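PDB 2A6Z: Emp47p (form2) from Saccharomyces cerevisiae, which acts as a calcium-independent cargo receptor with a legume-like lectin domain, involved in glycoprotein secretion and required for endoplasmic reticulum exit of EMP46. Local coordinates for residues Thr68-Gly73 / Asp152-Ser157. Sequence-based numbering, arbitrary orientation.
Sequences TFRSVG and DSSVPS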
loop_
_atom_site.group_PDB
_atom_site.type_symbol
_atom_site.label_atom_id
_atom_site.label_comp_id
_atom_site.label_asym_id
_atom_site.label_seq_id
_atom_site.Cartn_x
_atom_site.Cartn_y
_atom_site.Cartn_z
ATOM N N THR A 68 1.583 -5.225 -6.883
ATOM C CA THR A 68 2.141 -6.570 -6.902
ATOM C C THR A 68 3.381 -6.556 -5.954
ATOM O O THR A 68 4.344 -5.831 -6.226
ATOM C CB THR A 68 2.557 -6.964 -8.328
ATOM O OG1 THR A 68 1.434 -6.897 -9.194
ATOM C CG2 THR A 68 3.071 -8.392 -8.347
ATOM N N PHE A 69 3.293 -7.340 -4.884
ATOM C CA PHE A 69 4.315 -7.248 -3.815
ATOM C C PHE A 69 4.569 -8.622 -3.248
ATOM O O PHE A 69 3.769 -9.550 -3.416
ATOM C CB PHE A 69 3.929 -6.258 -2.721
ATOM C CG PHE A 69 3.006 -6.890 -1.677
ATOM C CD1 PHE A 69 3.513 -7.283 -0.434
ATOM C CD2 PHE A 69 1.656 -7.127 -1.944
ATOM C CE1 PHE A 69 2.718 -7.904 0.496
ATOM C CE2 PHE A 69 0.863 -7.736 -1.003
ATOM C CZ PHE A 69 1.369 -8.125 0.227
ATOM N N ARG A 70 5.643 -8.747 -2.483
ATOM C CA ARG A 70 5.858 -9.977 -1.738
ATOM C C ARG A 70 6.619 -9.636 -0.448
ATOM O O ARG A 70 7.167 -8.562 -0.279
ATOM C CB ARG A 70 6.619 -11.053 -2.536
ATOM C CG ARG A 70 8.086 -10.670 -2.828
ATOM C CD ARG A 70 8.717 -11.776 -3.661
ATOM N NE ARG A 70 10.154 -11.427 -3.813
ATOM C CZ ARG A 70 11.001 -12.185 -4.449
ATOM N NH1 ARG A 70 10.608 -13.308 -5.009
ATOM N NH2 ARG A 70 12.274 -11.793 -4.514
ATOM N N SER A 71 6.585 -10.648 0.437
ATOM C CA SER A 71 7.441 -10.666 1.627
ATOM C C SER A 71 8.233 -11.959 1.597
ATOM O O SER A 71 7.652 -13.057 1.502
ATOM C CB SER A 71 6.579 -10.644 2.912
ATOM O OG SER A 71 7.470 -10.909 3.991
ATOM N N VAL A 72 9.568 -11.803 1.699
ATOM C CA VAL A 72 10.445 -12.979 1.724
ATOM C C VAL A 72 11.421 -12.845 2.902
ATOM O O VAL A 72 11.704 -11.753 3.385
ATOM C CB VAL A 72 11.229 -13.190 0.393
ATOM C CG1 VAL A 72 10.239 -13.581 -0.705
ATOM C CG2 VAL A 72 12.003 -11.944 0.018
ATOM N N GLY A 73 11.945 -14.009 3.307
ATOM C CA GLY A 73 13.086 -14.039 4.222
ATOM C C GLY A 73 12.764 -14.234 5.675
ATOM O O GLY A 73 13.734 -14.388 6.457
ATOM N N ASP A 152 6.967 -15.127 3.687
ATOM C CA ASP A 152 7.793 -16.265 3.303
ATOM C C ASP A 152 7.263 -16.946 2.046
ATOM O O ASP A 152 7.243 -18.177 1.927
ATOM C CB ASP A 152 7.900 -17.234 4.507
ATOM C CG ASP A 152 8.948 -18.298 4.356
ATOM O OD1 ASP A 152 8.729 -19.406 4.920
ATOM O OD2 ASP A 152 9.992 -18.083 3.694
ATOM N N SER A 153 6.885 -16.139 1.065
ATOM C CA SER A 153 6.586 -16.679 -0.281
ATOM C C SER A 153 7.199 -15.765 -1.311
ATOM O O SER A 153 6.979 -14.561 -1.328
ATOM C CB SER A 153 5.090 -16.803 -0.547
ATOM O OG SER A 153 4.876 -17.241 -1.882
ATOM N N SER A 154 7.953 -16.398 -2.239
ATOM C CA SER A 154 8.571 -15.672 -3.327
ATOM C C SER A 154 7.618 -15.353 -4.453
ATOM O O SER A 154 7.997 -14.598 -5.346
ATOM C CB SER A 154 9.737 -16.572 -3.874
ATOM O OG SER A 154 10.790 -16.575 -2.921
ATOM N N VAL A 155 6.388 -15.898 -4.414
ATOM C CA VAL A 155 5.383 -15.659 -5.438
ATOM C C VAL A 155 4.578 -14.449 -5.019
ATOM O O VAL A 155 3.999 -14.453 -3.895
ATOM C CB VAL A 155 4.468 -16.866 -5.540
ATOM C CG1 VAL A 155 3.349 -16.630 -6.588
ATOM C CG2 VAL A 155 5.175 -18.176 -5.879
ATOM N N PRO A 156 4.575 -13.365 -5.766
ATOM C CA PRO A 156 3.998 -12.123 -5.268
ATOM C C PRO A 156 2.483 -12.139 -5.274
ATOM O O PRO A 156 1.855 -12.809 -6.108
ATOM C CB PRO A 156 4.522 -11.089 -6.284
ATOM C CG PRO A 156 4.551 -11.853 -7.586
ATOM C CD PRO A 156 5.113 -13.210 -7.151
ATOM N N SER A 157 1.900 -11.433 -4.325
ATOM C CA SER A 157 0.449 -11.224 -4.235
ATOM C C SER A 157 0.070 -9.996 -5.003
ATOM O O SER A 157 0.869 -9.065 -5.141
ATOM C CB SER A 157 0.066 -11.053 -2.773
ATOM O OG SER A 157 0.350 -12.160 -1.956
HETATM O O HOH W 1 4.970 -12.976 -0.201
HETATM O O HOH W 2 8.858 -13.199 4.591
HETATM O O HOH W 3 11.050 -16.413 1.998
#
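Phe69 and Ser157 form an antiparallel hydrogen-bonded pair: Phe69 N donates to Ser157 O at 3.0 Å, and Ser157 N returns a more bent bond to Phe69 O at 2.8 Å (140° at the hydrogen). A CA-H...O contact from Thr68 CA to Ser157 O adds to this end. Beyond the pair the strands part: the CA-CA distance is 5.6 Å for Phe69-Ser157 and 6.4 Å for Ser71-Ser153. Ser153 N makes a long bond to Ser71 O, but between the strands a water accepts from Ser71 N and can donate to Ser153 O. Two further waters join Ser71 OG, also hydrogen-bonded to Glu209, to Asp152 N and Gly73 N to Asp152 OD2.

Arg70 bonds from its side chain to the bend at Ser154 and Val155. Its chain, extended from CG to NE, carries NH1 to Ser154 O at 2.9 Å; the oxygen lies only 3° out of the guanidinium plane and is met on a lone pair. Val72 CG1 sits over one guanidinium face, toward its rim, 3.7 Å above the plane, and also touches Ser154 CA. A salt bridge from NE to Glu212 further fixes the group's rotation.

Apolar contacts lie on both faces. Thr68 CG2, anti to the backbone N (chi1 -59° places OG1 beside that N), runs alongside Pro156 CB at 3.7 Å, while Phe69 CE2 meets Ser157 CB at 3.8 Å on the other face, where its ring packs edge-to-face on Phe84.

In this legume-lectin beta sandwich, strand 63-72 lies between strands 153-164 and 210-220, and Phe84 belongs to strand 81-88 of the facing sheet.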